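Local coordinates for putative exported protein (Bordetella parapertussis, PDB 3OCJ) that is probably an S-adenosylmethionine-dependent methyltransferase of unknown substrate, and holds palmitic acid in the crystal, at residues R13-D18 with L60-G65; G34-F39 with Q253-T258; E208-F213 with A272-Q277. All coordinates share one frame; numbering follows the deposited sequence. Where two conformers were deposited one is given.

How the interactions relate
The three contacts show how helices and a connecting loop are packed around a class I methyltransferase fold with a fatty acid bound beside it. Interactions 1 and 2 lie at the two ends of helix 15-33: the first at its start, the second in the loop just after it. Their centres are 22 Å apart. Both second segments reach the palmitic acid, through Leu60 in interaction 1 and Phe257 in interaction 2, whereas Leu255, which makes the contact, has its side chain about 12 Å from it. Interaction 3 belongs to the methyltransferase part, its centre 32 Å and 34 Å from those of interactions 1 and 2, with the Tyr210 side chain about 13 Å from the ligand.

Interaction 1. Residues R13-D18 with L60-G65; sequences RAASAD and LLLYRG. With PLM (palmitic acid), chain D.
Leu62 and Tyr63, at the end of helix 55-63, lean on Ala15 and Asp18 in the first turn of helix 15-33. Leu60, in the same turn as Leu62, is directed instead to the palmitic acid: its CD1 lies 3.6 Å from CC, in the outer part of the hydrocarbon tail. Leu62 carries most of the contact by its two methyl branches. With CG beside the backbone N (chi1 -82°), Leu62 CD2 comes down on the helix backbone, 3.7 Å from Ala15 O, and also touches Asp18 CB at 3.7 Å. Leu62 CD1 is more distant, 4.2 Å from Ala15 CB. Tyr63 adds its far end, the OH approaching Ala15 CB to 4.0 Å, while one face of its ring rests on Leu62 CB, 3.6 Å above the ring centre. Asp18 contributes its CB here; its carboxylate is turned to Ser11 by a hydrogen bond through OD2, with a long salt bridge from Arg13. The helix ends at Tyr63, and Arg64 follows with positive phi, its backbone hydrogen-bonded to that of Arg264. The result is a partly exposed apolar join between helices: Leu62 also touches Leu19, one turn on from Ala15 in helix 15-33, and Leu61 packs between that helix and helix 41-53 through Leu19, Val23, Leu48 and Leu51.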
loop_
_atom_site.group_PDB
_atom_site.type_symbol
_atom_site.label_atom_id
_atom_site.label_comp_id
_atom_site.label_asym_id
_atom_site.label_seq_id
_atom_site.Cartn_x
_atom_site.Cartn_y
_atom_site.Cartn_z
ATOM N N ARG A 13 0.375 -26.331 5.404
ATOM C CA ARG A 13 0.112 -26.492 6.834
ATOM C C ARG A 13 -1.006 -25.559 7.262
ATOM O O ARG A 13 -1.320 -24.603 6.563
ATOM C CB ARG A 13 1.356 -26.140 7.637
ATOM C CG ARG A 13 2.552 -27.001 7.301
ATOM C CD ARG A 13 3.791 -26.522 8.028
ATOM N NE ARG A 13 3.742 -26.881 9.438
ATOM C CZ ARG A 13 4.602 -26.465 10.358
ATOM N NH1 ARG A 13 5.570 -25.610 10.031
ATOM N NH2 ARG A 13 4.474 -26.877 11.604
ATOM N N ALA A 14 -1.600 -25.836 8.417
ATOM C CA ALA A 14 -2.504 -24.861 9.023
ATOM C C ALA A 14 -1.759 -23.555 9.278
ATOM O O ALA A 14 -0.590 -23.557 9.683
ATOM C CB ALA A 14 -3.044 -25.404 10.336
ATOM N N ALA A 15 -2.438 -22.429 9.075
ATOM C CA ALA A 15 -1.815 -21.139 9.342
ATOM C C ALA A 15 -1.328 -21.033 10.787
ATOM O O ALA A 15 -0.291 -20.421 11.054
ATOM C CB ALA A 15 -2.771 -19.985 9.000
ATOM N N SER A 16 -2.047 -21.642 11.723
ATOM C CA SER A 16 -1.628 -21.590 13.115
ATOM C C SER A 16 -0.257 -22.251 13.304
ATOM O O SER A 16 0.534 -21.826 14.137
ATOM C CB SER A 16 -2.680 -22.218 14.037
ATOM O OG SER A 16 -2.865 -23.596 13.756
ATOM N N ALA A 17 0.026 -23.305 12.536
ATOM C CA ALA A 17 1.316 -23.983 12.661
ATOM C C ALA A 17 2.440 -23.099 12.125
ATOM O O ALA A 17 3.490 -22.952 12.765
ATOM C CB ALA A 17 1.294 -25.319 11.918
ATOM N N ASP A 18 2.238 -22.508 10.954
ATOM C CA ASP A 18 3.240 -21.596 10.408
ATOM C C ASP A 18 3.414 -20.367 11.298
ATOM O O ASP A 18 4.537 -19.886 11.494
ATOM C CB ASP A 18 2.879 -21.185 8.986
ATOM C CG ASP A 18 3.130 -22.290 7.983
ATOM O OD1 ASP A 18 4.223 -22.884 8.029
ATOM O OD2 ASP A 18 2.243 -22.550 7.153
ATOM N N LEU A 60 0.592 -10.127 9.409
ATOM C CA LEU A 60 1.905 -9.590 9.073
ATOM C C LEU A 60 3.043 -10.524 9.473
ATOM O O LEU A 60 3.997 -10.676 8.725
ATOM C CB LEU A 60 2.097 -8.218 9.713
ATOM C CG LEU A 60 1.225 -7.141 9.058
ATOM C CD1 LEU A 60 1.173 -5.887 9.920
ATOM C CD2 LEU A 60 1.722 -6.837 7.649
ATOM N N LEU A 61 2.937 -11.167 10.634
ATOM C CA LEU A 61 3.981 -12.101 11.043
ATOM C C LEU A 61 4.082 -13.240 10.035
ATOM O O LEU A 61 5.180 -13.679 9.695
ATOM C CB LEU A 61 3.682 -12.678 12.431
ATOM C CG LEU A 61 4.001 -11.725 13.587
ATOM C CD1 LEU A 61 3.280 -12.174 14.849
ATOM C CD2 LEU A 61 5.510 -11.656 13.815
ATOM N N LEU A 62 2.925 -13.706 9.569
ATOM C CA LEU A 62 2.858 -14.847 8.645
ATOM C C LEU A 62 3.303 -14.475 7.244
ATOM O O LEU A 62 4.104 -15.186 6.626
ATOM C CB LEU A 62 1.433 -15.389 8.556
ATOM C CG LEU A 62 0.978 -16.333 9.654
ATOM C CD1 LEU A 62 -0.525 -16.520 9.592
ATOM C CD2 LEU A 62 1.693 -17.671 9.496
ATOM N N TYR A 63 2.764 -13.372 6.725
ATOM C CA TYR A 63 2.871 -13.084 5.293
ATOM C C TYR A 63 3.748 -11.886 4.955
ATOM O O TYR A 63 4.094 -11.674 3.789
ATOM C CB TYR A 63 1.472 -12.937 4.670
ATOM C CG TYR A 63 0.584 -14.116 5.025
ATOM C CD1 TYR A 63 0.921 -15.410 4.632
ATOM C CD2 TYR A 63 -0.571 -13.942 5.783
ATOM C CE1 TYR A 63 0.126 -16.494 4.989
ATOM C CE2 TYR A 63 -1.376 -15.021 6.132
ATOM C CZ TYR A 63 -1.024 -16.285 5.735
ATOM O OH TYR A 63 -1.830 -17.355 6.092
ATOM N N ARG A 64 4.062 -11.067 5.960
ATOM C CA ARG A 64 5.070 -10.010 5.823
ATOM C C ARG A 64 4.728 -8.979 4.744
ATOM O O ARG A 64 5.600 -8.378 4.122
ATOM C CB ARG A 64 6.463 -10.620 5.632
ATOM C CG ARG A 64 6.840 -11.535 6.798
ATOM C CD ARG A 64 8.275 -12.034 6.732
ATOM N NE ARG A 64 8.547 -12.777 5.512
ATOM C CZ ARG A 64 9.357 -12.354 4.547
ATOM N NH1 ARG A 64 9.546 -13.099 3.470
ATOM N NH2 ARG A 64 9.984 -11.191 4.659
ATOM N N GLY A 65 3.434 -8.773 4.556
ATOM C CA GLY A 65 2.933 -7.735 3.673
ATOM C C GLY A 65 1.433 -7.600 3.866
ATOM O O GLY A 65 0.833 -8.310 4.679
HETATM C C1 PLM D . 1.252 -2.043 1.221
HETATM O O1 PLM D . 0.478 -1.125 0.883
HETATM O O2 PLM D . 1.042 -3.190 0.773
HETATM C C2 PLM D . 2.426 -1.811 2.158
HETATM C C3 PLM D . 2.409 -0.437 2.830
HETATM C C4 PLM D . 3.462 -0.440 3.938
HETATM C C5 PLM D . 3.721 0.934 4.542
HETATM C C6 PLM D . 2.513 1.471 5.303
HETATM C C7 PLM D . 1.791 0.402 6.113
HETATM C C8 PLM D . 2.615 -0.147 7.273
HETATM C C9 PLM D . 1.755 -1.166 8.013
HETATM C CA PLM D . 2.250 -1.456 9.422
HETATM C CB PLM D . 1.092 -1.977 10.266
HETATM C CC PLM D . 1.570 -2.701 11.513
HETATM C CD PLM D . 0.382 -3.241 12.298
HETATM C CE PLM D . 0.881 -4.109 13.449
HETATM C CF PLM D . -0.209 -5.034 13.967
HETATM C CG PLM D . -1.413 -4.276 14.502
#

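Interaction 2. Residues G34-F39 with Q253-T258; sequences GNVPGF and QQLVFT
Val36 and Phe39, the first and last residues of a type II beta turn, close on Leu255 of helix 247-261. The turn lies in the loop joining helix 15-33 to helix 41-53, and it illustrates how a connection between two helices can be pinned against a third. Gly34 follows the first helix with positive phi, and its carbonyl O takes hydrogen bonds from Arg259 and Gln44, one on each of the other two helices. Asn35 OD1 accepts a hydrogen bond from Val41 N, at the start of helix 41-53. Val36 points CG2 at the leucine, 4.1 Å from Leu255 CD1, and the two side chains meet at a slant. Backbone bonds tie Val36 to Phe39 in both directions, and Gly38, with phi 97°, takes the third position of the turn. Phe39 comes back to the helix buried, its ring also meeting His248 and touching Leu252 and Leu47. Leu255 reaches between Val36 and Phe39: chi1 of 180° carries its CG toward the turn, and chi2 of 61° spreads the methyls, CD1 to Val36 and CD2 mainly to Phe39. Phe39 and Leu255 run past each other in opposite directions, and the closest approach is at the root of the ring: Leu255 CD2 lies 3.6 Å from Phe39 CB and 3.7 Å from Phe39 CG.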
loop_
_atom_site.group_PDB
_atom_site.type_symbol
_atom_site.label_atom_id
_atom_site.label_comp_id
_atom_site.label_asym_id
_atom_site.label_seq_id
_atom_site.Cartn_x
_atom_site.Cartn_y
_atom_site.Cartn_z
ATOM N N GLY A 34 19.325 -8.987 21.766
ATOM C CA GLY A 34 19.267 -8.230 23.006
ATOM C C GLY A 34 18.585 -6.875 22.960
ATOM O O GLY A 34 17.818 -6.578 22.045
ATOM N N ASN A 35 18.874 -6.052 23.966
ATOM C CA ASN A 35 18.253 -4.743 24.128
ATOM C C ASN A 35 18.475 -3.803 22.941
ATOM O O ASN A 35 19.461 -3.920 22.215
ATOM C CB ASN A 35 18.789 -4.052 25.392
ATOM C CG ASN A 35 18.469 -4.812 26.666
ATOM O OD1 ASN A 35 17.693 -5.766 26.665
ATOM N ND2 ASN A 35 19.075 -4.381 27.770
ATOM N N VAL A 36 17.548 -2.870 22.754
ATOM C CA VAL A 36 17.765 -1.735 21.865
ATOM C C VAL A 36 17.406 -0.480 22.653
ATOM O O VAL A 36 16.724 -0.567 23.674
ATOM C CB VAL A 36 16.910 -1.815 20.577
ATOM C CG1 VAL A 36 17.234 -3.077 19.789
ATOM C CG2 VAL A 36 15.426 -1.749 20.910
ATOM N N PRO A 37 17.871 0.692 22.198
ATOM C CA PRO A 37 17.525 1.923 22.918
ATOM C C PRO A 37 16.013 2.088 23.059
ATOM O O PRO A 37 15.312 2.183 22.051
ATOM C CB PRO A 37 18.093 3.023 22.018
ATOM C CG PRO A 37 19.209 2.366 21.280
ATOM C CD PRO A 37 18.773 0.944 21.062
ATOM N N GLY A 38 15.521 2.107 24.294
ATOM C CA GLY A 38 14.107 2.328 24.548
ATOM C C GLY A 38 13.293 1.060 24.755
ATOM O O GLY A 38 12.191 1.111 25.302
ATOM N N PHE A 39 13.836 -0.075 24.324
ATOM C CA PHE A 39 13.127 -1.347 24.413
ATOM C C PHE A 39 14.060 -2.485 24.816
ATOM O O PHE A 39 14.817 -2.990 23.988
ATOM C CB PHE A 39 12.474 -1.684 23.066
ATOM C CG PHE A 39 11.614 -0.584 22.518
ATOM C CD1 PHE A 39 10.261 -0.536 22.807
ATOM C CD2 PHE A 39 12.158 0.403 21.714
ATOM C CE1 PHE A 39 9.469 0.473 22.306
ATOM C CE2 PHE A 39 11.369 1.418 21.206
ATOM C CZ PHE A 39 10.021 1.454 21.504
ATOM N N GLN A 253 8.473 1.683 15.470
ATOM C CA GLN A 253 8.300 1.130 14.133
ATOM C C GLN A 253 9.535 0.371 13.661
ATOM O O GLN A 253 9.428 -0.722 13.105
ATOM C CB GLN A 253 7.982 2.240 13.145
ATOM C CG GLN A 253 7.913 1.739 11.724
ATOM C CD GLN A 253 7.524 2.840 10.787
ATOM O OE1 GLN A 253 6.407 3.350 10.855
ATOM N NE2 GLN A 253 8.434 3.210 9.895
ATOM N N GLN A 254 10.712 0.934 13.898
ATOM C CA GLN A 254 11.937 0.297 13.448
ATOM C C GLN A 254 12.146 -1.068 14.100
ATOM O O GLN A 254 12.589 -2.010 13.446
ATOM C CB GLN A 254 13.136 1.202 13.712
ATOM C CG GLN A 254 13.107 2.453 12.861
ATOM C CD GLN A 254 14.156 3.456 13.266
ATOM O OE1 GLN A 254 14.578 3.499 14.422
ATOM N NE2 GLN A 254 14.584 4.275 12.314
ATOM N N LEU A 255 11.836 -1.171 15.387
ATOM C CA LEU A 255 11.979 -2.440 16.088
ATOM C C LEU A 255 10.953 -3.426 15.555
ATOM O O LEU A 255 11.281 -4.570 15.215
ATOM C CB LEU A 255 11.794 -2.235 17.592
ATOM C CG LEU A 255 11.919 -3.506 18.434
ATOM C CD1 LEU A 255 13.304 -4.126 18.282
ATOM C CD2 LEU A 255 11.627 -3.183 19.889
ATOM N N VAL A 256 9.708 -2.977 15.461
ATOM C CA VAL A 256 8.631 -3.842 15.003
ATOM C C VAL A 256 8.884 -4.351 13.582
ATOM O O VAL A 256 8.716 -5.545 13.308
ATOM C CB VAL A 256 7.255 -3.156 15.129
ATOM C CG1 VAL A 256 6.161 -4.014 14.501
ATOM C CG2 VAL A 256 6.938 -2.893 16.597
ATOM N N PHE A 257 9.292 -3.464 12.678
ATOM C CA PHE A 257 9.532 -3.861 11.292
ATOM C C PHE A 257 10.825 -4.664 11.139
ATOM O O PHE A 257 10.815 -5.770 10.613
ATOM C CB PHE A 257 9.584 -2.642 10.347
ATOM C CG PHE A 257 8.257 -1.961 10.104
ATOM C CD1 PHE A 257 7.096 -2.345 10.762
ATOM C CD2 PHE A 257 8.188 -0.912 9.193
ATOM C CE1 PHE A 257 5.884 -1.685 10.514
ATOM C CE2 PHE A 257 6.988 -0.253 8.943
ATOM C CZ PHE A 257 5.838 -0.636 9.603
ATOM N N THR A 258 11.951 -4.110 11.579
ATOM C CA THR A 258 13.233 -4.762 11.306
ATOM C C THR A 258 13.417 -6.084 12.037
ATOM O O THR A 258 13.975 -7.027 11.481
ATOM C CB THR A 258 14.434 -3.859 11.634
ATOM O OG1 THR A 258 14.494 -3.622 13.047
ATOM C CG2 THR A 258 14.308 -2.547 10.899
#

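Interaction 3. Residues E208-F213 with A272-Q277; sequences ELYRRF and AQTRAQ
Tyr210, Gln277 and Thr274 join helix 203-216 to helix 271-280, and a single water links their polar ends. In the strand order 3-2-1-4-5-7-6 of the class I methyltransferase fold, the first helix precedes strand 221-226 and the second follows it. Tyr210 gives up the greatest area. An edge of its ring meets Gln277 CB near the ring plane, with Tyr210 CD2 at 3.7 Å, and the side chains cross with the ring and amide planes 77° apart. Gln277 leaves its helix with CG anti to the carbonyl carbon (chi1 -63°) and runs extended beyond it, bringing OE1 alongside the ring, 3.8 Å from Tyr210 CE2. Thr274, one turn earlier, lends its methyl CG2, 4.3 Å from Tyr210 OH. The water lies in the plane of the tyrosine ring at its edge, 2.7 Å from Tyr210 OH and 2.8 Å from Thr274 OG1, and donates to Gln277 OE1 at 2.7 Å. Each polar end has a further partner: Asn197 for the phenol oxygen, Asp203 O for Gln277 NE2, and Thr270 O for Thr274 OG1. Beside this, Arg211 NH2 forms a salt bridge with Glu280 of the other helix. The amide is thus fixed in its rotation, OE1 to the water and NE2 to a backbone carbonyl, and between the two segments the polar ends are joined by the water, which supplements those direct bonds.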
loop_
_atom_site.group_PDB
_atom_site.type_symbol
_atom_site.label_atom_id
_atom_site.label_comp_id
_atom_site.label_asym_id
_atom_site.label_seq_id
_atom_site.Cartn_x
_atom_site.Cartn_y
_atom_site.Cartn_z
ATOM N N GLU A 208 9.213 -1.402 -16.064
ATOM C CA GLU A 208 8.381 -2.140 -17.004
ATOM C C GLU A 208 6.910 -2.155 -16.597
ATOM O O GLU A 208 6.021 -2.093 -17.456
ATOM C CB GLU A 208 8.932 -3.550 -17.235
ATOM C CG GLU A 208 10.224 -3.538 -18.037
ATOM C CD GLU A 208 10.117 -2.653 -19.274
ATOM O OE1 GLU A 208 9.138 -2.814 -20.033
ATOM O OE2 GLU A 208 10.996 -1.788 -19.485
ATOM N N LEU A 209 6.649 -2.213 -15.293
ATOM C CA LEU A 209 5.277 -2.107 -14.809
ATOM C C LEU A 209 4.699 -0.746 -15.210
ATOM O O LEU A 209 3.585 -0.656 -15.718
ATOM C CB LEU A 209 5.237 -2.291 -13.293
ATOM C CG LEU A 209 3.856 -2.108 -12.655
ATOM C CD1 LEU A 209 2.948 -3.279 -12.960
ATOM C CD2 LEU A 209 3.966 -1.918 -11.156
ATOM N N TYR A 210 5.479 0.310 -15.006
ATOM C CA TYR A 210 5.034 1.649 -15.392
ATOM C C TYR A 210 4.770 1.741 -16.893
ATOM O O TYR A 210 3.842 2.424 -17.321
ATOM C CB TYR A 210 6.048 2.713 -14.973
ATOM C CG TYR A 210 6.232 2.891 -13.475
ATOM C CD1 TYR A 210 5.287 2.426 -12.561
ATOM C CD2 TYR A 210 7.364 3.538 -12.982
ATOM C CE1 TYR A 210 5.465 2.620 -11.191
ATOM C CE2 TYR A 210 7.559 3.723 -11.623
ATOM C CZ TYR A 210 6.610 3.268 -10.735
ATOM O OH TYR A 210 6.790 3.452 -9.387
ATOM N N ARG A 211 5.586 1.058 -17.692
ATOM C CA ARG A 211 5.374 1.047 -19.134
ATOM C C ARG A 211 4.053 0.372 -19.497
ATOM O O ARG A 211 3.341 0.832 -20.393
ATOM C CB ARG A 211 6.533 0.369 -19.863
ATOM C CG ARG A 211 6.707 0.897 -21.271
ATOM C CD ARG A 211 7.806 0.168 -22.021
ATOM N NE ARG A 211 9.095 0.196 -21.329
ATOM C CZ ARG A 211 9.997 1.165 -21.449
ATOM N NH1 ARG A 211 9.757 2.215 -22.224
ATOM N NH2 ARG A 211 11.142 1.076 -20.793
ATOM N N ARG A 212 3.717 -0.712 -18.797
ATOM C CA ARG A 212 2.428 -1.362 -19.031
ATOM C C ARG A 212 1.277 -0.446 -18.638
ATOM O O ARG A 212 0.267 -0.379 -19.334
ATOM C CB ARG A 212 2.363 -2.703 -18.300
ATOM C CG ARG A 212 3.308 -3.719 -18.929
ATOM C CD ARG A 212 3.389 -5.021 -18.169
ATOM N NE ARG A 212 4.322 -5.922 -18.843
ATOM C CZ ARG A 212 3.970 -6.814 -19.760
ATOM N NH1 ARG A 212 2.698 -6.948 -20.106
ATOM N NH2 ARG A 212 4.893 -7.578 -20.329
ATOM N N PHE A 213 1.438 0.291 -17.543
ATOM C CA PHE A 213 0.435 1.294 -17.181
ATOM C C PHE A 213 0.289 2.340 -18.297
ATOM O O PHE A 213 -0.813 2.696 -18.690
ATOM C CB PHE A 213 0.813 2.006 -15.883
ATOM C CG PHE A 213 0.777 1.135 -14.653
ATOM C CD1 PHE A 213 0.070 -0.053 -14.623
ATOM C CD2 PHE A 213 1.443 1.545 -13.499
ATOM C CE1 PHE A 213 0.044 -0.833 -13.458
ATOM C CE2 PHE A 213 1.412 0.783 -12.336
ATOM C CZ PHE A 213 0.715 -0.408 -12.318
ATOM N N ALA A 272 13.471 11.319 -7.283
ATOM C CA ALA A 272 14.246 11.358 -8.517
ATOM C C ALA A 272 14.289 9.998 -9.204
ATOM O O ALA A 272 14.189 9.916 -10.429
ATOM C CB ALA A 272 15.666 11.873 -8.245
ATOM N N GLN A 273 14.434 8.927 -8.425
ATOM C CA GLN A 273 14.445 7.589 -9.014
ATOM C C GLN A 273 13.092 7.293 -9.660
ATOM O O GLN A 273 13.026 6.801 -10.783
ATOM C CB GLN A 273 14.783 6.524 -7.973
ATOM C CG GLN A 273 16.246 6.541 -7.542
ATOM C CD GLN A 273 16.535 5.539 -6.449
ATOM O OE1 GLN A 273 15.802 5.435 -5.471
ATOM N NE2 GLN A 273 17.620 4.789 -6.611
ATOM N N THR A 274 12.013 7.598 -8.942
ATOM C CA THR A 274 10.672 7.360 -9.459
ATOM C C THR A 274 10.426 8.199 -10.716
ATOM O O THR A 274 9.852 7.705 -11.693
ATOM C CB THR A 274 9.627 7.637 -8.365
ATOM O OG1 THR A 274 9.805 6.662 -7.326
ATOM C CG2 THR A 274 8.203 7.539 -8.920
ATOM N N ARG A 275 10.855 9.462 -10.694
ATOM C CA ARG A 275 10.738 10.300 -11.876
ATOM C C ARG A 275 11.444 9.687 -13.086
ATOM O O ARG A 275 10.888 9.650 -14.177
ATOM C CB ARG A 275 11.304 11.695 -11.611
ATOM C CG ARG A 275 11.466 12.513 -12.885
ATOM C CD ARG A 275 11.948 13.933 -12.598
ATOM N NE ARG A 275 10.957 14.706 -11.856
ATOM C CZ ARG A 275 9.909 15.306 -12.420
ATOM N NH1 ARG A 275 9.714 15.221 -13.730
ATOM N NH2 ARG A 275 9.051 15.993 -11.678
ATOM N N ALA A 276 12.671 9.220 -12.876
ATOM C CA ALA A 276 13.423 8.583 -13.959
ATOM C C ALA A 276 12.681 7.378 -14.535
ATOM O O ALA A 276 12.615 7.204 -15.758
ATOM C CB ALA A 276 14.822 8.187 -13.471
ATOM N N GLN A 277 12.119 6.547 -13.664
ATOM C CA GLN A 277 11.382 5.377 -14.143
ATOM C C GLN A 277 10.143 5.793 -14.936
ATOM O O GLN A 277 9.860 5.249 -16.000
ATOM C CB GLN A 277 10.977 4.496 -12.968
ATOM C CG GLN A 277 12.149 3.901 -12.195
ATOM C CD GLN A 277 11.699 3.202 -10.945
ATOM O OE1 GLN A 277 11.067 3.804 -10.081
ATOM N NE2 GLN A 277 12.006 1.908 -10.841
HETATM O O HOH W 1 9.129 4.091 -8.235
#